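PDB 3ZIT: thioredoxin from Bacillus cereus, which probably transfers electrons in thiol-disulfide exchange, as a small thioredoxin-fold protein related to glutaredoxins and NrdH redoxins. Local coordinates for residues Glu20-Asn25 with Gln73-Glu78. The protein carries 1 engineered substitution. Sequence-based numbering, arbitrary orientation. Where two conformers were deposited one is given.
Sequences EFLKHN and QLLNIE
With CG1 of I77 set between its backbone N and carbonyl carbon (chi1 54°) and the chain extended beyond it, the methyl CD1 reaches across to F21 and N25; F21 meets it with a ring whose CG lies anti to the backbone N (chi1 171°). I77 CD1 packs 3.8 Å from N25 CB and equally near N25 CG, the two side chains running at about a right angle, while F21 CE2 approaches the same methyl obliquely at 4.1 Å. Beside this group, L22 and L75 meet methyl to methyl: L22 CD2 lies 3.5 Å from L75 CD1, tighter than usual van der Waals contact.

N25 ND2 donates to F21 O at 2.9 Å, nearly straight at 161°, and N25 N binds the same oxygen at 3.1 Å from the opposite face of the carbonyl plane. N25 ND2 also lies 3.4 Å above one face of the F21 ring, offset toward the rim. In the other segment, N76, with positive phi, forms a Schellman motif after the last turn of helix 68-75, and I77 follows directly. The contact thus joins the C-terminal ends of two helices of the thioredoxin fold, with I68 and Q72 also touching F21, which packs against F66 of the second subunit as well.

Across the gap the contacts are van der Waals ones, of methyls with the ring, with each other and with the N25 side chain, whereas one N-H of the N25 amide is spent on F21 O within its own segment; the contact between the two segments therefore depends on dispersion and the burial of apolar surface, with no directional bond to fix it.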
ATOM      1  N   GLU B  20       1.395  -3.858   5.267  1.00  9.54           N
ATOM      2  CA  GLU B  20       2.414  -2.855   5.507  1.00 10.22           C
ATOM      3  C   GLU B  20       1.847  -1.504   5.747  1.00  9.56           C
ATOM      4  O   GLU B  20       2.389  -0.731   6.557  1.00 10.09           O
ATOM      5  CB  GLU B  20       3.464  -2.900   4.405  1.00 12.39           C
ATOM      6  CG  GLU B  20       4.234  -4.269   4.398  1.00 16.11           C
ATOM      7  CD  GLU B  20       5.046  -4.526   5.703  1.00 22.09           C
ATOM      8  OE1 GLU B  20       5.675  -3.553   6.143  1.00 30.70           O
ATOM      9  OE2 GLU B  20       5.088  -5.683   6.266  1.00 28.95           O
ATOM     10  N   PHE B  21       0.776  -1.150   5.019  1.00  9.51           N
ATOM     11  CA  PHE B  21       0.024   0.089   5.261  1.00  9.48           C
ATOM     12  C   PHE B  21      -0.472   0.110   6.759  1.00  8.15           C
ATOM     13  O   PHE B  21      -0.358   1.107   7.433  1.00  9.62           O
ATOM     14  CB  PHE B  21      -1.080   0.191   4.254  1.00  9.97           C
ATOM     15  CG  PHE B  21      -2.052   1.315   4.538  1.00 12.53           C
ATOM     16  CD1 PHE B  21      -1.674   2.626   4.135  1.00 18.58           C
ATOM     17  CD2 PHE B  21      -3.227   1.112   5.181  1.00 16.62           C
ATOM     18  CE1 PHE B  21      -2.451   3.734   4.376  1.00 21.35           C
ATOM     19  CE2 PHE B  21      -4.098   2.242   5.466  1.00 18.32           C
ATOM     20  CZ  PHE B  21      -3.634   3.511   4.991  1.00 20.53           C
ATOM     21  N   LEU B  22      -1.109  -0.964   7.147  1.00  9.01           N
ATOM     22  CA  LEU B  22      -1.609  -1.039   8.521  1.00  8.86           C
ATOM     23  C   LEU B  22      -0.476  -0.954   9.528  1.00  8.98           C
ATOM     24  O   LEU B  22      -0.620  -0.229  10.529  1.00 10.00           O
ATOM     25  CB  LEU B  22      -2.388  -2.345   8.714  1.00  9.80           C
ATOM     26  CG  LEU B  22      -3.664  -2.424   7.947  1.00  9.87           C
ATOM     27  CD1 LEU B  22      -4.223  -3.895   8.077  1.00 12.27           C
ATOM     28  CD2 LEU B  22      -4.678  -1.379   8.250  1.00 13.33           C
ATOM     29  N   LYS B  23       0.646  -1.621   9.294  1.00  9.04           N
ATOM     30  CA  LYS B  23       1.814  -1.510  10.179  1.00 10.58           C
ATOM     31  C   LYS B  23       2.332  -0.120  10.233  1.00 10.04           C
ATOM     32  O   LYS B  23       2.686   0.403  11.291  1.00 11.17           O
ATOM     33  CB  LYS B  23       2.871  -2.498   9.804  1.00 12.46           C
ATOM     34  CG  LYS B  23       2.599  -3.892  10.094  1.00 15.85           C
ATOM     35  CD  LYS B  23       3.578  -4.807   9.325  1.00 25.88           C
ATOM     36  CE  LYS B  23       4.717  -5.390  10.056  1.00 38.21           C
ATOM     37  NZ  LYS B  23       5.373  -6.176   8.947  1.00 32.73           N
ATOM     38  N   HIS B  24       2.462   0.523   9.084  1.00 10.67           N
ATOM     39  CA  HIS B  24       2.986   1.898   9.093  1.00 12.83           C
ATOM     40  C   HIS B  24       2.106   2.881   9.873  1.00 10.90           C
ATOM     41  O   HIS B  24       2.616   3.852  10.448  1.00 12.81           O
ATOM     42  CB  HIS B  24       3.131   2.354   7.647  1.00 13.07           C
ATOM     43  CG  HIS B  24       3.843   3.653   7.586  1.00 16.76           C
ATOM     44  ND1 HIS B  24       5.126   3.833   8.047  1.00 21.25           N
ATOM     45  CD2 HIS B  24       3.335   4.859   7.324  1.00 23.45           C
ATOM     46  CE1 HIS B  24       5.402   5.120   7.939  1.00 22.04           C
ATOM     47  NE2 HIS B  24       4.335   5.758   7.477  1.00 22.43           N
ATOM     48  N   ASN B  25       0.816   2.590   9.911  1.00 10.94           N
ATOM     49  CA  ASN B  25      -0.138   3.326  10.678  1.00 11.15           C
ATOM     50  C   ASN B  25      -0.327   2.819  12.103  1.00 10.40           C
ATOM     51  O   ASN B  25      -1.235   3.250  12.782  1.00 11.05           O
ATOM     52  CB  ASN B  25      -1.470   3.443   9.887  1.00 12.00           C
ATOM     53  CG  ASN B  25      -1.346   4.414   8.773  1.00 15.46           C
ATOM     54  OD1 ASN B  25      -1.447   5.632   8.996  1.00 18.04           O
ATOM     55  ND2 ASN B  25      -1.132   3.898   7.526  1.00 15.03           N
ATOM     56  N   GLN B  73     -10.577   5.480   6.060  1.00 13.19           N
ATOM     57  CA  GLN B  73     -11.767   6.069   6.617  0.50 12.55           C
ATOM     58  C   GLN B  73     -12.295   5.257   7.787  1.00 12.45           C
ATOM     59  O   GLN B  73     -12.524   5.780   8.836  1.00 13.93           O
ATOM     60  CB  GLN B  73     -12.872   6.148   5.509  0.50 12.28           C
ATOM     61  CG  GLN B  73     -12.750   7.201   4.417  0.50 11.06           C
ATOM     62  CD  GLN B  73     -13.576   6.948   3.164  0.50 11.02           C
ATOM     63  OE1 GLN B  73     -14.668   6.240   3.073  0.50  9.66           O
ATOM     64  NE2 GLN B  73     -13.068   7.592   2.121  0.50 13.21           N
ATOM     65  N   LEU B  74     -12.433   3.962   7.595  1.00 10.82           N
ATOM     66  CA  LEU B  74     -13.021   3.110   8.654  1.00 11.20           C
ATOM     67  C   LEU B  74     -12.141   2.975   9.884  1.00 10.93           C
ATOM     68  O   LEU B  74     -12.611   2.728  10.961  1.00 11.64           O
ATOM     69  CB  LEU B  74     -13.354   1.744   8.085  1.00 11.65           C
ATOM     70  CG  LEU B  74     -14.504   1.707   7.106  1.00 12.40           C
ATOM     71  CD1 LEU B  74     -14.652   0.320   6.567  1.00 16.72           C
ATOM     72  CD2 LEU B  74     -15.849   2.275   7.643  1.00 17.28           C
ATOM     73  N   LEU B  75     -10.827   3.130   9.717  1.00 10.75           N
ATOM     74  CA  LEU B  75      -9.904   2.944  10.822  1.00 10.03           C
ATOM     75  C   LEU B  75      -9.744   4.219  11.554  1.00 11.11           C
ATOM     76  O   LEU B  75      -9.082   4.198  12.627  1.00 12.34           O
ATOM     77  CB  LEU B  75      -8.591   2.424  10.344  1.00 11.50           C
ATOM     78  CG  LEU B  75      -8.650   0.962   9.926  1.00 11.41           C
ATOM     79  CD1 LEU B  75      -7.406   0.587   9.105  1.00 15.22           C
ATOM     80  CD2 LEU B  75      -8.854  -0.009  11.087  1.00 14.15           C
ATOM     81  N   ASN B  76     -10.276   5.343  11.074  1.00 11.97           N
ATOM     82  CA  ASN B  76     -10.179   6.599  11.816  1.00 13.03           C
ATOM     83  C   ASN B  76      -8.753   6.987  12.080  1.00 13.32           C
ATOM     84  O   ASN B  76      -8.428   7.481  13.150  1.00 14.57           O
ATOM     85  CB  ASN B  76     -11.013   6.642  13.151  1.00 13.86           C
ATOM     86  CG  ASN B  76     -12.443   6.392  12.837  1.00 15.11           C
ATOM     87  OD1 ASN B  76     -13.006   6.970  11.915  1.00 16.95           O
ATOM     88  ND2 ASN B  76     -13.049   5.537  13.658  1.00 19.40           N
ATOM     89  N   ILE B  77      -7.915   6.801  11.041  1.00 13.64           N
ATOM     90  CA  ILE B  77      -6.439   6.918  11.195  1.00 16.64           C
ATOM     91  C   ILE B  77      -5.836   8.048  10.419  1.00 19.53           C
ATOM     92  O   ILE B  77      -4.673   8.373  10.692  1.00 23.01           O
ATOM     93  CB  ILE B  77      -5.634   5.662  10.891  1.00 15.72           C
ATOM     94  CG1 ILE B  77      -5.960   5.119   9.517  1.00 15.41           C
ATOM     95  CG2 ILE B  77      -5.745   4.693  12.030  1.00 19.08           C
ATOM     96  CD1 ILE B  77      -5.089   4.012   9.013  1.00 17.82           C
ATOM     97  N   GLU B  78      -6.540   8.662   9.519  0.50 16.15           N
ATOM     98  CA  GLU B  78      -5.824   9.632   8.710  0.50 15.89           C
ATOM     99  C   GLU B  78      -5.423  10.861   9.549  0.50 17.19           C
ATOM    100  O   GLU B  78      -4.320  11.346   9.357  0.50 17.39           O
ATOM    101  CB  GLU B  78      -6.666  10.064   7.550  0.50 14.61           C
ATOM    102  CG  GLU B  78      -6.014  11.168   6.772  0.50 18.94           C
ATOM    103  CD  GLU B  78      -6.857  11.699   5.654  0.50 19.56           C
ATOM    104  OE1 GLU B  78      -7.749  10.917   5.209  0.50 21.68           O
ATOM    105  OE2 GLU B  78      -6.591  12.846   5.194  0.50 20.57           O
TER